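Local structure of orotidine 5'-phosphate decarboxylase (Sulfolobus solfataricus, 4DBD) at residues I186-S189 with I190-G194; N195-T198 with A199-I203. The protein probably catalyses the decarboxylation of orotidine 5'-monophosphate to UMP, the last step of de novo UMP biosynthesis, as a homodimeric TIM barrel. All coordinates share one frame; numbering follows the deposited sequence.

Interaction 1. Residues I186-S189 with I190-G194; sequences IGRS and IYNAG. With SO4 (sulfate ion), chain B.
Gly187 O takes two backbone donors from the next turn: Ile190 N at 2.8 Å and Tyr191 N at 3.1 Å, arriving from opposite faces of its carbonyl plane. Arg188 O receives Asn192 N, where the short helix 188-191 ends. At the start of this helix the NH groups of Gly187, the N-cap residue, and Arg188 point to a sulfate, probably from the crystallisation liquor. Gly187 N gives to sulfate O4, while sulfate O2 takes both Arg188 N and Arg188 NE, each 2.8 Å away, the NE bond nearly straight at 170°. Arg188 NH2 adds a bond to sulfate O3 at 3.0 Å, and Gln169 NE2 also binds the ion. The bend at chi3 (-79°) folds the arginine back, presenting the guanidinium edge to the sulfur, nearly in plane. This is consistent with the predicted substrate-binding role of Gly187 and Arg188, the sulfate probably marking the phosphate site of the barrel. Tyr191 CG stands between its backbone N and carbonyl carbon (chi1 67°), which lays one ring face over Arg188 CA, 3.9 Å from the centroid, a CH-pi contact; Tyr191 OH bonds to Tyr67 OH of the second subunit. An alanine in place of Tyr191 would probably uncover Arg188 CA and leave that neighbouring tyrosine hydroxyl without this partner. The amide of Asn192 sets ND2 against Arg188 CG, while OD1 accepts from Lys12; Ser189 OG is paired with Tyr173 OH. Ile190 CD1 meets Ile186 CG2 at 3.7 Å, the side chains crossing at about a right angle. Ile186 ends the last barrel strand, bonded through its backbone to strand 6-10, and both isoleucines pack against Val6 of that strand and Ile203 of helix 196-210.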
loop_
_atom_site.group_PDB
_atom_site.type_symbol
_atom_site.label_atom_id
_atom_site.label_comp_id
_atom_site.label_asym_id
_atom_site.label_seq_id
_atom_site.Cartn_x
_atom_site.Cartn_y
_atom_site.Cartn_z
ATOM N N ILE A 186 -16.146 1.559 9.626
ATOM C CA ILE A 186 -16.066 2.473 10.751
ATOM C C ILE A 186 -14.922 2.062 11.664
ATOM O O ILE A 186 -14.822 0.900 12.081
ATOM C CB ILE A 186 -17.404 2.497 11.518
ATOM C CG1 ILE A 186 -18.545 2.770 10.534
ATOM C CG2 ILE A 186 -17.373 3.546 12.627
ATOM C CD1 ILE A 186 -19.929 2.680 11.131
ATOM N N GLY A 187 -14.043 3.014 11.946
ATOM C CA GLY A 187 -12.869 2.758 12.754
ATOM C C GLY A 187 -12.924 3.485 14.078
ATOM O O GLY A 187 -13.493 2.980 15.044
ATOM N N ARG A 188 -12.360 4.691 14.111
ATOM C CA ARG A 188 -12.175 5.435 15.363
ATOM C C ARG A 188 -13.454 5.617 16.174
ATOM O O ARG A 188 -13.420 5.561 17.406
ATOM C CB ARG A 188 -11.538 6.805 15.084
ATOM C CG ARG A 188 -10.025 6.742 14.902
ATOM C CD ARG A 188 -9.487 8.027 14.334
ATOM N NE ARG A 188 -9.702 8.095 12.892
ATOM C CZ ARG A 188 -9.255 9.081 12.123
ATOM N NH1 ARG A 188 -8.570 10.077 12.671
ATOM N NH2 ARG A 188 -9.486 9.061 10.811
ATOM N N SER A 189 -14.565 5.859 15.488
ATOM C CA SER A 189 -15.859 6.017 16.150
ATOM C C SER A 189 -16.141 4.861 17.119
ATOM O O SER A 189 -16.816 5.034 18.129
ATOM C CB SER A 189 -16.973 6.117 15.112
ATOM O OG SER A 189 -16.897 7.345 14.406
ATOM N N ILE A 190 -15.610 3.680 16.813
ATOM C CA ILE A 190 -15.814 2.513 17.670
ATOM C C ILE A 190 -14.610 2.236 18.562
ATOM O O ILE A 190 -14.739 2.196 19.795
ATOM C CB ILE A 190 -16.131 1.257 16.818
ATOM C CG1 ILE A 190 -17.504 1.423 16.135
ATOM C CG2 ILE A 190 -16.049 -0.018 17.671
ATOM C CD1 ILE A 190 -17.707 0.587 14.899
ATOM N N TYR A 191 -13.433 2.046 17.963
ATOM C CA TYR A 191 -12.299 1.567 18.749
ATOM C C TYR A 191 -11.680 2.601 19.693
ATOM O O TYR A 191 -10.943 2.228 20.618
ATOM C CB TYR A 191 -11.244 0.837 17.883
ATOM C CG TYR A 191 -10.475 1.678 16.879
ATOM C CD1 TYR A 191 -9.546 2.616 17.303
ATOM C CD2 TYR A 191 -10.647 1.493 15.504
ATOM C CE1 TYR A 191 -8.821 3.374 16.388
ATOM C CE2 TYR A 191 -9.920 2.251 14.574
ATOM C CZ TYR A 191 -9.007 3.184 15.032
ATOM O OH TYR A 191 -8.268 3.949 14.144
ATOM N N ASN A 192 -11.988 3.881 19.475
ATOM C CA ASN A 192 -11.567 4.950 20.383
ATOM C C ASN A 192 -12.690 5.410 21.323
ATOM O O ASN A 192 -12.533 6.393 22.059
ATOM C CB ASN A 192 -11.021 6.158 19.613
ATOM C CG ASN A 192 -9.560 5.994 19.203
ATOM O OD1 ASN A 192 -8.855 5.108 19.684
ATOM N ND2 ASN A 192 -9.097 6.875 18.317
ATOM N N ALA A 193 -13.831 4.723 21.287
ATOM C CA ALA A 193 -14.939 5.076 22.177
ATOM C C ALA A 193 -14.665 4.549 23.585
ATOM O O ALA A 193 -13.887 3.605 23.764
ATOM C CB ALA A 193 -16.255 4.536 21.641
ATOM N N GLY A 194 -15.289 5.168 24.587
ATOM C CA GLY A 194 -15.169 4.691 25.954
ATOM C C GLY A 194 -15.527 3.222 26.003
ATOM O O GLY A 194 -14.733 2.384 26.450
HETATM S S SO4 B . -11.760 5.800 10.630
HETATM O O1 SO4 B . -11.126 4.836 9.726
HETATM O O2 SO4 B . -11.060 5.814 11.905
HETATM O O3 SO4 B . -11.690 7.144 10.045
HETATM O O4 SO4 B . -13.162 5.427 10.826
#

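Interaction 2. Residues N195-T198 with A199-I203; sequences NPLT and ALRTI
Leu197 and Arg201, one helical turn apart, make the main side-chain contact. Leu197 CD1 sits over the centre of one guanidinium face, 3.7 Å above its plane, and CD2 comes within 3.5 Å of Arg201 NH1. Leu197 CG lies anti to the backbone N (chi1 178°) and stands outward from the helix, and the arginine leans back to meet its methyls. Closer to the backbone, Arg201 CG rests 3.1 Å from Leu197 O. The polar end of Arg201 is engaged beyond the segment: NE forms a salt bridge with Glu25, and NH2 a long, weak ion pair with Glu21.

The capping bonds come from Asn195, the N-cap of helix 196-210, the final helix of the TIM barrel. Its OD1 accepts from Thr198 N at 3.2 Å, the donor standing above the amide plane, and more weakly from Leu197 N, so two NH groups of the first turn are served by one side-chain oxygen. Pro196 follows at the first helical position, where its lack of an NH costs no helical bond.

Backbone bonds of the i to i+4 kind carry the helix onward, from Asn195 O to Ala199 N, Pro196 O to Leu200 N and Leu197 O to Arg201 N. Thr198 O accepts twice, from Thr202 N at 2.9 Å and from Thr202 OG1 at 3.0 Å; with OG1 beside its own backbone N (chi1 -60°), the hydroxyl turns back over the preceding turn.

Toward the protein, Pro196 and Leu200 touch Met22 of helix 16-22, and Pro196 and Ile203 also pack on Ile190.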
loop_
_atom_site.group_PDB
_atom_site.type_symbol
_atom_site.label_atom_id
_atom_site.label_comp_id
_atom_site.label_asym_id
_atom_site.label_seq_id
_atom_site.Cartn_x
_atom_site.Cartn_y
_atom_site.Cartn_z
ATOM N N ASN A 195 -16.723 2.903 25.521
ATOM C CA ASN A 195 -17.119 1.507 25.390
ATOM C C ASN A 195 -17.370 1.165 23.929
ATOM O O ASN A 195 -18.422 1.499 23.386
ATOM C CB ASN A 195 -18.359 1.204 26.242
ATOM C CG ASN A 195 -18.568 -0.283 26.454
ATOM O OD1 ASN A 195 -18.454 -1.078 25.520
ATOM N ND2 ASN A 195 -18.853 -0.671 27.691
ATOM N N PRO A 196 -16.390 0.507 23.285
ATOM C CA PRO A 196 -16.512 0.169 21.863
ATOM C C PRO A 196 -17.751 -0.654 21.537
ATOM O O PRO A 196 -18.337 -0.451 20.472
ATOM C CB PRO A 196 -15.257 -0.671 21.598
ATOM C CG PRO A 196 -14.266 -0.180 22.584
ATOM C CD PRO A 196 -15.069 0.133 23.828
ATOM N N LEU A 197 -18.140 -1.584 22.410
ATOM C CA LEU A 197 -19.348 -2.360 22.135
ATOM C C LEU A 197 -20.589 -1.467 22.182
ATOM O O LEU A 197 -21.485 -1.585 21.350
ATOM C CB LEU A 197 -19.496 -3.531 23.113
ATOM C CG LEU A 197 -20.752 -4.394 22.941
ATOM C CD1 LEU A 197 -21.012 -4.796 21.479
ATOM C CD2 LEU A 197 -20.659 -5.637 23.839
ATOM N N THR A 198 -20.650 -0.591 23.176
ATOM C CA THR A 198 -21.789 0.317 23.293
ATOM C C THR A 198 -21.905 1.223 22.071
ATOM O O THR A 198 -22.995 1.421 21.539
ATOM C CB THR A 198 -21.709 1.171 24.568
ATOM O OG1 THR A 198 -21.622 0.309 25.709
ATOM C CG2 THR A 198 -22.947 2.048 24.699
ATOM N N ALA A 199 -20.778 1.768 21.627
ATOM C CA ALA A 199 -20.785 2.621 20.439
ATOM C C ALA A 199 -21.206 1.846 19.190
ATOM O O ALA A 199 -22.023 2.322 18.405
ATOM C CB ALA A 199 -19.437 3.283 20.246
ATOM N N LEU A 200 -20.674 0.641 19.004
ATOM C CA LEU A 200 -21.147 -0.174 17.895
ATOM C C LEU A 200 -22.661 -0.392 17.967
ATOM O O LEU A 200 -23.350 -0.286 16.962
ATOM C CB LEU A 200 -20.394 -1.514 17.811
ATOM C CG LEU A 200 -20.963 -2.541 16.820
ATOM C CD1 LEU A 200 -20.981 -2.033 15.370
ATOM C CD2 LEU A 200 -20.186 -3.862 16.919
ATOM N N ARG A 201 -23.195 -0.689 19.149
ATOM C CA ARG A 201 -24.638 -0.917 19.249
ATOM C C ARG A 201 -25.443 0.352 18.912
ATOM O O ARG A 201 -26.457 0.296 18.221
ATOM C CB ARG A 201 -25.010 -1.489 20.627
ATOM C CG ARG A 201 -24.314 -2.822 20.919
ATOM C CD ARG A 201 -24.897 -3.612 22.102
ATOM N NE ARG A 201 -24.738 -5.049 21.852
ATOM C CZ ARG A 201 -24.396 -5.968 22.757
ATOM N NH1 ARG A 201 -24.167 -5.638 24.024
ATOM N NH2 ARG A 201 -24.284 -7.236 22.381
ATOM N N THR A 202 -24.971 1.496 19.392
ATOM C CA THR A 202 -25.623 2.772 19.126
ATOM C C THR A 202 -25.598 3.095 17.626
ATOM O O THR A 202 -26.616 3.474 17.033
ATOM C CB THR A 202 -24.931 3.888 19.915
ATOM O OG1 THR A 202 -25.003 3.603 21.326
ATOM C CG2 THR A 202 -25.570 5.236 19.621
ATOM N N ILE A 203 -24.428 2.923 17.013
ATOM C CA ILE A 203 -24.262 3.143 15.575
ATOM C C ILE A 203 -25.126 2.186 14.756
ATOM O O ILE A 203 -25.741 2.583 13.764
ATOM C CB ILE A 203 -22.785 2.981 15.168
ATOM C CG1 ILE A 203 -21.954 4.130 15.756
ATOM C CG2 ILE A 203 -22.650 2.877 13.646
ATOM C CD1 ILE A 203 -20.459 3.888 15.722
#

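Overall arrangement
Interactions 1 and 2 follow one another along the chain, with centres about 8 Å apart on the same side of the chain's centre. The first joins the end of strand 183-186, last of the eight parallel strands, to helix 188-191; the second is the opening of helix 196-210, which follows directly. They also touch: Ala193 CB lies 3.7 Å from Ala199 CB, and Ile186 CD1 is 3.7 Å from Ile203 CG2, packing the long helix against the strand end and the loop after the short helix. Thus a single run of chain passes from predicted substrate-binding residues, Arg188 among them in contact with the second subunit, to a more exposed helix on the barrel's outside.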